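Local atomic coordinates of 6b protein (Agrobacterium vitis, PDB entry 3AQ2), a protein that disturbs plant cell proliferation, probably by acting on the host microRNA machinery with a fold resembling that of ADP-ribosylating toxins. Residues V42-S47 with D55-L60; M4-W9 with S36-L41; A95-P100 with Q154-Y159; I144-D149 with W158-G163. All blocks are in the same frame, centred on the assembly; numbering follows the deposited sequence.

Interaction 1. Residues V42-S47 with D55-L60; sequences VYFNRS and DDEYLL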
# COMPACT_ATOMS: atom_id res chain seq x y z
N VAL A 42 -10.72 -7.36 -8.59
CA VAL A 42 -9.59 -8.28 -8.57
C VAL A 42 -9.54 -9.12 -7.29
O VAL A 42 -9.18 -8.61 -6.24
CB VAL A 42 -8.24 -7.53 -8.75
CG1 VAL A 42 -7.07 -8.50 -8.85
CG2 VAL A 42 -8.27 -6.64 -9.99
N TYR A 43 -9.89 -10.40 -7.41
CA TYR A 43 -9.60 -11.37 -6.35
C TYR A 43 -8.18 -11.86 -6.55
O TYR A 43 -7.64 -11.79 -7.66
CB TYR A 43 -10.59 -12.53 -6.38
CG TYR A 43 -11.95 -12.14 -5.86
CD1 TYR A 43 -12.90 -11.60 -6.71
CD2 TYR A 43 -12.26 -12.26 -4.50
CE1 TYR A 43 -14.15 -11.23 -6.25
CE2 TYR A 43 -13.52 -11.89 -4.03
CZ TYR A 43 -14.45 -11.36 -4.91
OH TYR A 43 -15.71 -10.97 -4.48
N PHE A 44 -7.55 -12.34 -5.48
CA PHE A 44 -6.12 -12.63 -5.56
C PHE A 44 -5.62 -13.74 -4.66
O PHE A 44 -4.71 -14.48 -5.04
CB PHE A 44 -5.29 -11.36 -5.33
CG PHE A 44 -5.60 -10.63 -4.05
CD1 PHE A 44 -4.88 -10.90 -2.88
CD2 PHE A 44 -6.63 -9.69 -4.00
CE1 PHE A 44 -5.16 -10.23 -1.68
CE2 PHE A 44 -6.92 -9.00 -2.80
CZ PHE A 44 -6.19 -9.28 -1.64
N ASN A 45 -6.21 -13.85 -3.47
CA ASN A 45 -5.77 -14.85 -2.50
C ASN A 45 -6.70 -16.05 -2.44
O ASN A 45 -7.91 -15.89 -2.26
CB ASN A 45 -5.63 -14.23 -1.10
CG ASN A 45 -4.90 -15.15 -0.14
OD1 ASN A 45 -3.72 -15.47 -0.34
ND2 ASN A 45 -5.59 -15.60 0.92
N ARG A 46 -6.13 -17.24 -2.56
CA ARG A 46 -6.89 -18.49 -2.49
C ARG A 46 -7.42 -18.76 -1.08
O ARG A 46 -6.74 -18.50 -0.09
CB ARG A 46 -6.04 -19.67 -2.97
CG ARG A 46 -5.59 -19.54 -4.41
CD ARG A 46 -6.76 -19.68 -5.39
NE ARG A 46 -6.41 -19.19 -6.73
CZ ARG A 46 -7.25 -19.13 -7.76
NH1 ARG A 46 -8.51 -19.54 -7.63
NH2 ARG A 46 -6.83 -18.66 -8.93
N SER A 47 -8.65 -19.23 -1.02
CA SER A 47 -9.28 -19.56 0.25
C SER A 47 -8.55 -20.71 0.93
O SER A 47 -8.07 -21.63 0.26
CB SER A 47 -10.74 -19.96 0.01
OG SER A 47 -11.36 -20.45 1.17
N ASP A 55 -10.61 -16.30 -1.62
CA ASP A 55 -11.23 -15.82 -0.37
C ASP A 55 -12.10 -14.58 -0.65
O ASP A 55 -12.38 -14.28 -1.81
CB ASP A 55 -10.20 -15.63 0.76
CG ASP A 55 -9.28 -14.42 0.57
OD1 ASP A 55 -9.53 -13.54 -0.29
OD2 ASP A 55 -8.28 -14.35 1.33
N ASP A 56 -12.52 -13.89 0.40
CA ASP A 56 -13.50 -12.81 0.20
C ASP A 56 -12.91 -11.44 -0.13
O ASP A 56 -13.66 -10.50 -0.39
CB ASP A 56 -14.43 -12.71 1.42
CG ASP A 56 -15.33 -13.92 1.57
OD1 ASP A 56 -15.89 -14.37 0.55
OD2 ASP A 56 -15.47 -14.42 2.71
N GLU A 57 -11.58 -11.32 -0.12
CA GLU A 57 -10.95 -10.00 -0.30
C GLU A 57 -10.78 -9.67 -1.78
O GLU A 57 -10.26 -10.49 -2.55
CB GLU A 57 -9.60 -9.93 0.42
CG GLU A 57 -9.05 -8.51 0.50
CD GLU A 57 -7.89 -8.35 1.48
OE1 GLU A 57 -7.39 -9.36 2.02
OE2 GLU A 57 -7.50 -7.18 1.71
N TYR A 58 -11.20 -8.47 -2.19
CA TYR A 58 -11.08 -8.08 -3.60
C TYR A 58 -10.59 -6.64 -3.73
O TYR A 58 -10.91 -5.80 -2.89
CB TYR A 58 -12.42 -8.26 -4.33
CG TYR A 58 -13.55 -7.40 -3.78
CD1 TYR A 58 -13.70 -6.08 -4.21
CD2 TYR A 58 -14.46 -7.91 -2.86
CE1 TYR A 58 -14.73 -5.28 -3.72
CE2 TYR A 58 -15.50 -7.10 -2.36
CZ TYR A 58 -15.61 -5.78 -2.80
OH TYR A 58 -16.61 -4.95 -2.34
N LEU A 59 -9.78 -6.39 -4.75
CA LEU A 59 -9.31 -5.04 -5.04
C LEU A 59 -10.33 -4.34 -5.89
O LEU A 59 -10.91 -4.93 -6.80
CB LEU A 59 -7.97 -5.05 -5.80
CG LEU A 59 -6.80 -5.85 -5.24
CD1 LEU A 59 -5.57 -5.61 -6.11
CD2 LEU A 59 -6.52 -5.48 -3.80
N LEU A 60 -10.48 -3.05 -5.60
CA LEU A 60 -11.28 -2.14 -6.40
C LEU A 60 -10.27 -1.33 -7.19
O LEU A 60 -9.58 -0.48 -6.64
CB LEU A 60 -12.12 -1.24 -5.49
CG LEU A 60 -13.11 -1.86 -4.47
CD1 LEU A 60 -12.40 -2.58 -3.34
CD2 LEU A 60 -14.00 -0.78 -3.88
O HOH W 1 -16.05 -10.97 -1.65
O HOH W 2 -8.74 -12.76 -2.79

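Interaction 2. Residues M4-W9 with S36-L41; sequences MTVPTW and STLSQL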
# COMPACT_ATOMS: atom_id res chain seq x y z
N MET A 4 -7.21 -11.33 -16.52
CA MET A 4 -6.18 -12.32 -16.12
C MET A 4 -5.98 -12.41 -14.61
O MET A 4 -6.52 -11.59 -13.85
CB MET A 4 -4.87 -12.02 -16.83
CG MET A 4 -5.03 -12.13 -18.34
SD MET A 4 -3.47 -12.13 -19.23
CE MET A 4 -3.00 -10.43 -19.00
N THR A 5 -5.23 -13.42 -14.17
CA THR A 5 -4.98 -13.62 -12.73
C THR A 5 -3.79 -12.78 -12.29
O THR A 5 -2.93 -12.42 -13.09
CB THR A 5 -4.74 -15.11 -12.36
OG1 THR A 5 -3.49 -15.56 -12.92
CG2 THR A 5 -5.86 -16.00 -12.88
N VAL A 6 -3.74 -12.48 -10.99
CA VAL A 6 -2.69 -11.63 -10.45
C VAL A 6 -1.23 -12.07 -10.75
O VAL A 6 -0.40 -11.21 -11.04
CB VAL A 6 -2.92 -11.35 -8.95
CG1 VAL A 6 -1.67 -10.82 -8.28
CG2 VAL A 6 -4.06 -10.38 -8.78
N PRO A 7 -0.93 -13.39 -10.70
CA PRO A 7 0.43 -13.83 -11.08
C PRO A 7 0.90 -13.39 -12.47
O PRO A 7 2.11 -13.40 -12.73
CB PRO A 7 0.35 -15.35 -10.98
CG PRO A 7 -0.72 -15.60 -9.97
CD PRO A 7 -1.75 -14.54 -10.27
N THR A 8 -0.02 -13.01 -13.36
CA THR A 8 0.39 -12.47 -14.67
C THR A 8 1.01 -11.07 -14.57
O THR A 8 1.69 -10.62 -15.51
CB THR A 8 -0.78 -12.40 -15.69
OG1 THR A 8 -1.74 -11.41 -15.29
CG2 THR A 8 -1.45 -13.76 -15.85
N TRP A 9 0.75 -10.39 -13.46
CA TRP A 9 1.24 -9.03 -13.27
C TRP A 9 2.67 -9.02 -12.76
O TRP A 9 2.96 -9.58 -11.70
CB TRP A 9 0.33 -8.28 -12.29
CG TRP A 9 0.83 -6.90 -11.98
CD1 TRP A 9 1.41 -6.48 -10.82
CD2 TRP A 9 0.80 -5.77 -12.85
NE1 TRP A 9 1.75 -5.14 -10.92
CE2 TRP A 9 1.38 -4.69 -12.16
CE3 TRP A 9 0.33 -5.57 -14.16
CZ2 TRP A 9 1.50 -3.41 -12.72
CZ3 TRP A 9 0.45 -4.30 -14.73
CH2 TRP A 9 1.03 -3.23 -14.00
N SER A 36 -6.14 -2.61 -16.72
CA SER A 36 -6.42 -3.10 -18.07
C SER A 36 -6.36 -4.63 -18.13
O SER A 36 -7.21 -5.26 -18.78
CB SER A 36 -5.46 -2.49 -19.09
OG SER A 36 -5.66 -1.09 -19.23
N THR A 37 -5.38 -5.21 -17.45
CA THR A 37 -5.12 -6.64 -17.54
C THR A 37 -5.88 -7.47 -16.52
O THR A 37 -6.11 -8.66 -16.75
CB THR A 37 -3.62 -6.96 -17.39
OG1 THR A 37 -3.16 -6.52 -16.11
CG2 THR A 37 -2.80 -6.30 -18.50
N LEU A 38 -6.28 -6.85 -15.41
CA LEU A 38 -6.87 -7.59 -14.28
C LEU A 38 -8.34 -7.28 -13.96
O LEU A 38 -8.94 -7.96 -13.12
CB LEU A 38 -6.01 -7.41 -13.02
CG LEU A 38 -4.53 -7.83 -13.09
CD1 LEU A 38 -3.85 -7.50 -11.77
CD2 LEU A 38 -4.35 -9.30 -13.39
N SER A 39 -8.89 -6.26 -14.61
CA SER A 39 -10.29 -5.81 -14.45
C SER A 39 -10.51 -4.89 -13.26
O SER A 39 -9.62 -4.67 -12.45
CB SER A 39 -11.27 -6.99 -14.41
OG SER A 39 -11.53 -7.39 -13.07
N GLN A 40 -11.74 -4.37 -13.16
CA GLN A 40 -12.16 -3.47 -12.09
C GLN A 40 -12.31 -4.17 -10.74
O GLN A 40 -12.32 -3.51 -9.70
CB GLN A 40 -13.47 -2.76 -12.47
CG GLN A 40 -14.72 -3.65 -12.49
CD GLN A 40 -15.06 -4.21 -13.86
OE1 GLN A 40 -16.24 -4.27 -14.23
NE2 GLN A 40 -14.05 -4.61 -14.62
N LEU A 41 -12.45 -5.49 -10.78
CA LEU A 41 -12.66 -6.29 -9.59
C LEU A 41 -11.63 -7.41 -9.56
O LEU A 41 -11.68 -8.32 -10.40
CB LEU A 41 -14.08 -6.89 -9.62
CG LEU A 41 -14.69 -7.44 -8.33
CD1 LEU A 41 -13.89 -8.59 -7.77
CD2 LEU A 41 -14.85 -6.36 -7.29
O HOH W 3 -8.27 -10.36 -12.17
O HOH W 4 -1.40 -8.55 -15.66

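Interaction 3. Residues A95-P100 with Q154-Y159; sequences ATAMPP and QGYGWY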
# COMPACT_ATOMS: atom_id res chain seq x y z
N ALA A 95 -2.40 2.79 4.76
CA ALA A 95 -1.98 3.35 3.48
C ALA A 95 -2.47 4.78 3.37
O ALA A 95 -3.43 5.16 4.04
CB ALA A 95 -2.52 2.50 2.33
N THR A 96 -1.81 5.59 2.55
CA THR A 96 -2.25 6.96 2.35
C THR A 96 -2.27 7.36 0.89
O THR A 96 -1.48 6.84 0.09
CB THR A 96 -1.38 7.97 3.17
OG1 THR A 96 -1.89 9.31 2.99
CG2 THR A 96 0.12 7.90 2.77
N ALA A 97 -3.15 8.30 0.55
CA ALA A 97 -3.16 8.93 -0.75
C ALA A 97 -1.99 9.92 -0.93
O ALA A 97 -1.71 10.32 -2.07
CB ALA A 97 -4.52 9.62 -1.00
N MET A 98 -1.33 10.31 0.16
CA MET A 98 -0.19 11.25 0.06
C MET A 98 0.90 10.56 -0.73
O MET A 98 1.40 9.52 -0.29
CB MET A 98 0.38 11.60 1.43
CG MET A 98 -0.52 12.44 2.28
SD MET A 98 0.46 12.97 3.70
CE MET A 98 -0.63 14.19 4.42
N PRO A 99 1.26 11.10 -1.92
CA PRO A 99 2.25 10.43 -2.75
C PRO A 99 3.68 10.63 -2.22
O PRO A 99 3.91 11.51 -1.37
CB PRO A 99 2.07 11.10 -4.11
CG PRO A 99 1.65 12.49 -3.78
CD PRO A 99 0.77 12.34 -2.55
N PRO A 100 4.63 9.81 -2.69
CA PRO A 100 5.99 9.85 -2.14
C PRO A 100 6.73 11.19 -2.26
O PRO A 100 7.72 11.39 -1.55
CB PRO A 100 6.72 8.74 -2.92
CG PRO A 100 5.65 7.88 -3.48
CD PRO A 100 4.46 8.75 -3.71
N GLN A 154 -5.08 20.83 -0.38
CA GLN A 154 -5.60 19.60 -0.98
C GLN A 154 -5.76 18.51 0.07
O GLN A 154 -4.91 18.35 0.95
CB GLN A 154 -4.64 19.09 -2.06
CG GLN A 154 -4.35 20.09 -3.17
CD GLN A 154 -5.44 20.16 -4.23
OE1 GLN A 154 -6.47 19.50 -4.12
NE2 GLN A 154 -5.20 20.96 -5.26
N GLY A 155 -6.85 17.75 -0.04
CA GLY A 155 -7.13 16.68 0.91
C GLY A 155 -6.51 15.36 0.49
O GLY A 155 -6.54 15.01 -0.70
N TYR A 156 -5.96 14.65 1.47
CA TYR A 156 -5.36 13.32 1.26
C TYR A 156 -5.91 12.32 2.26
O TYR A 156 -5.80 12.53 3.48
CB TYR A 156 -3.83 13.39 1.38
CG TYR A 156 -3.24 14.28 0.32
CD1 TYR A 156 -3.01 15.63 0.57
CD2 TYR A 156 -2.96 13.79 -0.96
CE1 TYR A 156 -2.50 16.47 -0.42
CE2 TYR A 156 -2.45 14.61 -1.95
CZ TYR A 156 -2.22 15.95 -1.67
OH TYR A 156 -1.72 16.77 -2.65
N GLY A 157 -6.50 11.24 1.77
CA GLY A 157 -7.06 10.23 2.65
C GLY A 157 -5.99 9.35 3.28
O GLY A 157 -4.91 9.15 2.70
N TRP A 158 -6.29 8.88 4.49
CA TRP A 158 -5.56 7.82 5.18
C TRP A 158 -6.51 6.65 5.37
O TRP A 158 -7.70 6.85 5.67
CB TRP A 158 -5.06 8.31 6.54
CG TRP A 158 -3.89 9.21 6.38
CD1 TRP A 158 -3.90 10.53 6.00
CD2 TRP A 158 -2.51 8.83 6.49
NE1 TRP A 158 -2.60 11.00 5.90
CE2 TRP A 158 -1.74 9.98 6.20
CE3 TRP A 158 -1.86 7.64 6.82
CZ2 TRP A 158 -0.33 9.97 6.23
CZ3 TRP A 158 -0.46 7.62 6.86
CH2 TRP A 158 0.28 8.78 6.56
N TYR A 159 -5.98 5.44 5.19
CA TYR A 159 -6.80 4.22 5.15
C TYR A 159 -6.15 3.15 5.98
O TYR A 159 -4.92 3.10 6.09
CB TYR A 159 -6.94 3.70 3.72
CG TYR A 159 -7.54 4.72 2.76
CD1 TYR A 159 -6.73 5.69 2.17
CD2 TYR A 159 -8.89 4.70 2.45
CE1 TYR A 159 -7.26 6.63 1.29
CE2 TYR A 159 -9.44 5.64 1.57
CZ TYR A 159 -8.62 6.60 1.00
OH TYR A 159 -9.16 7.52 0.13

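Interaction 4. Residues I144-D149 with W158-G163; sequences IRIRTD and WYARQG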
# COMPACT_ATOMS: atom_id res chain seq x y z
N ILE A 144 -10.55 0.82 5.20
CA ILE A 144 -11.52 1.85 5.54
C ILE A 144 -10.79 3.17 5.67
O ILE A 144 -9.63 3.20 6.09
CB ILE A 144 -12.27 1.51 6.86
CG1 ILE A 144 -11.28 1.30 8.02
CG2 ILE A 144 -13.18 0.28 6.66
CD1 ILE A 144 -11.92 1.36 9.40
N ARG A 145 -11.45 4.27 5.28
CA ARG A 145 -10.85 5.60 5.46
C ARG A 145 -10.88 5.98 6.93
O ARG A 145 -11.94 5.90 7.56
CB ARG A 145 -11.60 6.64 4.64
CG ARG A 145 -10.91 7.99 4.67
CD ARG A 145 -10.92 8.58 3.31
NE ARG A 145 -10.59 9.99 3.32
CZ ARG A 145 -10.50 10.71 2.21
NH1 ARG A 145 -10.67 10.11 1.03
NH2 ARG A 145 -10.23 11.99 2.27
N ILE A 146 -9.74 6.41 7.47
CA ILE A 146 -9.60 6.74 8.89
C ILE A 146 -9.41 8.23 9.18
O ILE A 146 -9.70 8.69 10.29
CB ILE A 146 -8.46 5.92 9.56
CG1 ILE A 146 -7.10 6.24 8.91
CG2 ILE A 146 -8.77 4.43 9.49
CD1 ILE A 146 -5.86 5.69 9.69
N ARG A 147 -8.93 8.98 8.19
CA ARG A 147 -8.59 10.38 8.40
C ARG A 147 -8.39 11.06 7.06
O ARG A 147 -8.17 10.40 6.06
CB ARG A 147 -7.29 10.49 9.22
CG ARG A 147 -7.07 11.85 9.86
CD ARG A 147 -5.79 11.85 10.67
NE ARG A 147 -4.56 11.90 9.87
CZ ARG A 147 -3.61 10.96 9.87
NH1 ARG A 147 -3.74 9.85 10.59
NH2 ARG A 147 -2.53 11.13 9.13
N THR A 148 -8.48 12.39 7.07
CA THR A 148 -8.10 13.21 5.92
C THR A 148 -7.16 14.32 6.39
O THR A 148 -7.48 15.05 7.33
CB THR A 148 -9.35 13.82 5.26
OG1 THR A 148 -10.24 12.75 4.88
CG2 THR A 148 -9.01 14.66 4.03
N ASP A 149 -5.99 14.42 5.75
CA ASP A 149 -5.05 15.51 6.00
C ASP A 149 -5.08 16.49 4.83
O ASP A 149 -5.23 16.08 3.67
CB ASP A 149 -3.62 14.99 6.17
CG ASP A 149 -3.43 14.14 7.41
OD1 ASP A 149 -4.24 14.25 8.37
OD2 ASP A 149 -2.45 13.37 7.43
N TRP A 158 -6.29 8.88 4.49
CA TRP A 158 -5.56 7.82 5.18
C TRP A 158 -6.51 6.65 5.37
O TRP A 158 -7.70 6.85 5.67
CB TRP A 158 -5.06 8.31 6.54
CG TRP A 158 -3.89 9.21 6.38
CD1 TRP A 158 -3.90 10.53 6.00
CD2 TRP A 158 -2.51 8.83 6.49
NE1 TRP A 158 -2.60 11.00 5.90
CE2 TRP A 158 -1.74 9.98 6.20
CE3 TRP A 158 -1.86 7.64 6.82
CZ2 TRP A 158 -0.33 9.97 6.23
CZ3 TRP A 158 -0.46 7.62 6.86
CH2 TRP A 158 0.28 8.78 6.56
N TYR A 159 -5.98 5.44 5.19
CA TYR A 159 -6.80 4.22 5.15
C TYR A 159 -6.15 3.15 5.98
O TYR A 159 -4.92 3.10 6.09
CB TYR A 159 -6.94 3.70 3.72
CG TYR A 159 -7.54 4.72 2.76
CD1 TYR A 159 -6.73 5.69 2.17
CD2 TYR A 159 -8.89 4.70 2.45
CE1 TYR A 159 -7.26 6.63 1.29
CE2 TYR A 159 -9.44 5.64 1.57
CZ TYR A 159 -8.62 6.60 1.00
OH TYR A 159 -9.16 7.52 0.13
N ALA A 160 -6.96 2.27 6.56
CA ALA A 160 -6.40 1.15 7.30
C ALA A 160 -7.14 -0.13 6.98
O ALA A 160 -8.38 -0.14 6.93
CB ALA A 160 -6.48 1.42 8.78
N ARG A 161 -6.36 -1.19 6.74
CA ARG A 161 -6.87 -2.57 6.67
C ARG A 161 -6.64 -3.19 8.04
O ARG A 161 -5.49 -3.29 8.51
CB ARG A 161 -6.10 -3.35 5.61
CG ARG A 161 -6.58 -4.78 5.41
CD ARG A 161 -5.64 -5.51 4.43
NE ARG A 161 -6.10 -6.87 4.14
CZ ARG A 161 -5.92 -7.91 4.96
NH1 ARG A 161 -5.30 -7.74 6.13
NH2 ARG A 161 -6.36 -9.12 4.62
N GLN A 162 -7.73 -3.61 8.68
CA GLN A 162 -7.66 -4.19 10.03
C GLN A 162 -6.98 -3.23 11.04
O GLN A 162 -7.11 -2.02 10.91
CB GLN A 162 -7.02 -5.59 9.98
CG GLN A 162 -7.85 -6.58 9.15
CD GLN A 162 -9.22 -6.87 9.77
OE1 GLN A 162 -10.26 -6.41 9.29
NE2 GLN A 162 -9.22 -7.63 10.86
N GLY A 163 -6.30 -3.76 12.06
CA GLY A 163 -5.63 -2.90 13.04
C GLY A 163 -6.52 -2.20 14.07
O GLY A 163 -6.04 -1.31 14.78

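Interaction 1. Residues V42-S47 with D55-L60
Val42 and Leu59 form an antiparallel hydrogen-bonded pair, with Val42 N donating to Leu59 O at 3.0 Å and Leu59 N returning a bond to Val42 O at 2.7 Å. Beyond the strands, Asp55 N gives a nearly straight bond to Asn45 O (2.8 Å).

Side-chain and water bonds fill the interval. Asn45 ND2 reaches Asp55 OD2 at 3.0 Å; the acceptor lies in the amide plane, yet the amide comes from above the carboxylate. Asp55 OD1 accepts from Glu57 N, an Asx turn that bends the chain ahead of strand 58-60, the partner of 41-43 in a two-stranded antiparallel sheet. One water accepts from Asn45 N and lies within bonding distance of Asp55 OD1 and Glu57 O, to which it can donate; another links Tyr43 OH to Asp56 O.

Aromatic side chains supply the remaining contacts. Tyr58 CB lies over the centre of the Tyr43 ring, 3.7 Å from its centroid, a CH-pi contact between side chains that run side by side; the rings are inclined at 52°. Phe44, already in the loop, has chi1 54°, with CG between its backbone N and carbonyl carbon; its ring turns back so that CE2 meets Leu59 CD2 at 3.7 Å. Phe44 CZ presses on Glu57 CG (3.7 Å), while the Glu57 carboxylate goes on to Arg161 and Ser140.

Interaction 2. Residues M4-W9 with S36-L41
Leu38 sets CG anti to its own carbonyl carbon (chi1 -58°), which carries its two methyls in among Met4, Val6, Thr8 and Trp9. CD2 nestles against the backbone carbonyls, 3.2 Å from Met4 O, and also borders Thr5 O and Thr8 OG1. The other branch, CD1, lies 4.2 Å from Val6 CG2, where the two side chains cross at about a right angle, and it also approaches Trp9 CB. Met4 is bent at its last torsion (chi3 -72°), bringing the terminal methyl CE back to 3.9 Å from Thr37 CB.

Polar groups pin this apolar patch from its margins. Met4 N donates to Thr37 O at 2.9 Å, giving a partner to a carbonyl in the last turn of the helix. Leu38 O is reached by a water that donates to it and to Met4 O. A second water donates to Thr8 OG1 and stands 2.7 Å from Thr37 OG1, whose hydroxyl also bonds to Asp33 O one turn back. Thr8 OG1 is itself fixed by donating to Thr5 O at 2.7 Å; the same carbonyl accepts from Thr8 N, a double grip that steadies the 3-10 turn of residues 6-8. Past Leu38 the helix ends, Ser39 leaving it with positive phi, and Ser39 OG, accepting from Leu41 N, makes an ST turn.

The N-terminal loop thus lies against the C-terminal end of helix 20-38. Trp9 meets Phe34 of that helix edge-to-face, and Val6 touches Phe44, as the loop leads on to strand 12-13.

Interaction 3. Residues A95-P100 with Q154-Y159
Thr96 lies alongside the indole of Trp158, over one face, its CB standing 3.5 Å from the centroid of the six-membered ring and only 6° off the ring normal, a CH-pi contact. Its hydroxyl covers the same face nearer the pyrrole side. With OG1 anti to the backbone N (chi1 -178°), the hydroxyl is directed between Gly157 O and Met98 N: it donates a hydrogen bond to Gly157 O at 3.0 Å and receives one from Met98 N at 3.1 Å, an ST turn that bends the chain away from the strand. Gly157 O is gripped twice, since Ala97 N also donates to it, at 2.9 Å in an almost straight bond.

Met98 extends from this turn across the other strand. CG touches Tyr156 CB at 3.6 Å, with the two side chains about perpendicular, and SD lies 4.0 Å from Trp158 CZ2, an oblique Met-aromatic contact. Pro99 CD adds a touch on Tyr156 CE2. One residue before Thr96, Ala95 and Tyr159 form an antiparallel hydrogen-bonded pair, their side chains on the other face from Thr96 and Trp158; Tyr159 N reaches Ala95 O at 2.8 Å.

A second shell steadies the first. Ile111 and Leu112 of helix 105-115 pack on Trp158, Met108 of the same helix touches Met98, and Tyr69 OH bonds to Met98 O.

Strand 93-96 pairs with the central 154-161 of a three-stranded antiparallel sheet, and Thr96 also bonds to Tyr67 of strand 66-70. This antiparallel pair, ending in an ST turn, forms part of the ADP-ribosylation-type fold of the protein.

Interaction 4. Residues I144-D149 with W158-G163
Arg147 lays its guanidinium over the Trp158 indole, on the face opposite that covered by Thr96. CZ stands 3.9 Å from the centroid of the five-membered ring and 9° off its normal, a cation-pi contact with the two planes inclined at 32°. A bend at chi3 (74°) turns the group over the ring. The edge of the guanidinium is taken by Asp149 in a side-on, two-pronged salt bridge: NE donates to OD1 at 2.8 Å, and NH2 to OD2, both within the guanidinium plane and on the syn sides of the carboxylate, though somewhat out of its plane. This grip should restrict rotation of the cation over the indole, and the carboxylate would partly offset its charge.

The Arg145 guanidinium is steeply tilted against the Tyr159 ring. Arg145 NH2 bonds in its own plane to Thr148 OG1 at 2.7 Å, whereas NH1 makes just a weak bond to Tyr159 OH (3.1 Å). Thr148 OG1 is bonded in turn to Glu168.

The backbones make a classic beta bulge. Ile144 and Ala160 form a regular hydrogen-bonded pair, but both Ile146 and Arg147 face Trp158: Ile146 N donates to Trp158 O at 2.8 Å, and Trp158 N to Arg147 O at 2.9 Å. Ile146, at the bulge, lays CG1 on Trp158 CB and CG2 3.8 Å from Ala160 CB.

Together the strands form the hairpin 143-151 and 154-161. Helix 105-115 covers the indole side, where Ile111 touches Arg147, Asp149 and Trp158 and Ser115 bonds Arg147 NH1, while strand 93-96 flanks 154-161 on its other edge.

The four contacts fall into two neighbourhoods. Interactions 1 and 2 have centres 11 Å apart; along the chain interaction 2 closes before interaction 1 opens, and both precede 3 and 4. Helix 20-38 runs into strand 41-43, and Val6 packs on Val42 and Phe44. Interactions 3 and 4, with centres 9 Å apart, are the two borders of strand 154-161 in one antiparallel sheet and share Trp158 and Tyr159, so that strands 93-96 and 143-151 close on the same indole from its two faces. About 20 Å separates the centres of interactions 1 and 4, yet a salt bridge from Glu57 to Arg161 ties the small two-stranded sheet to the larger one, joining the two neighbourhoods.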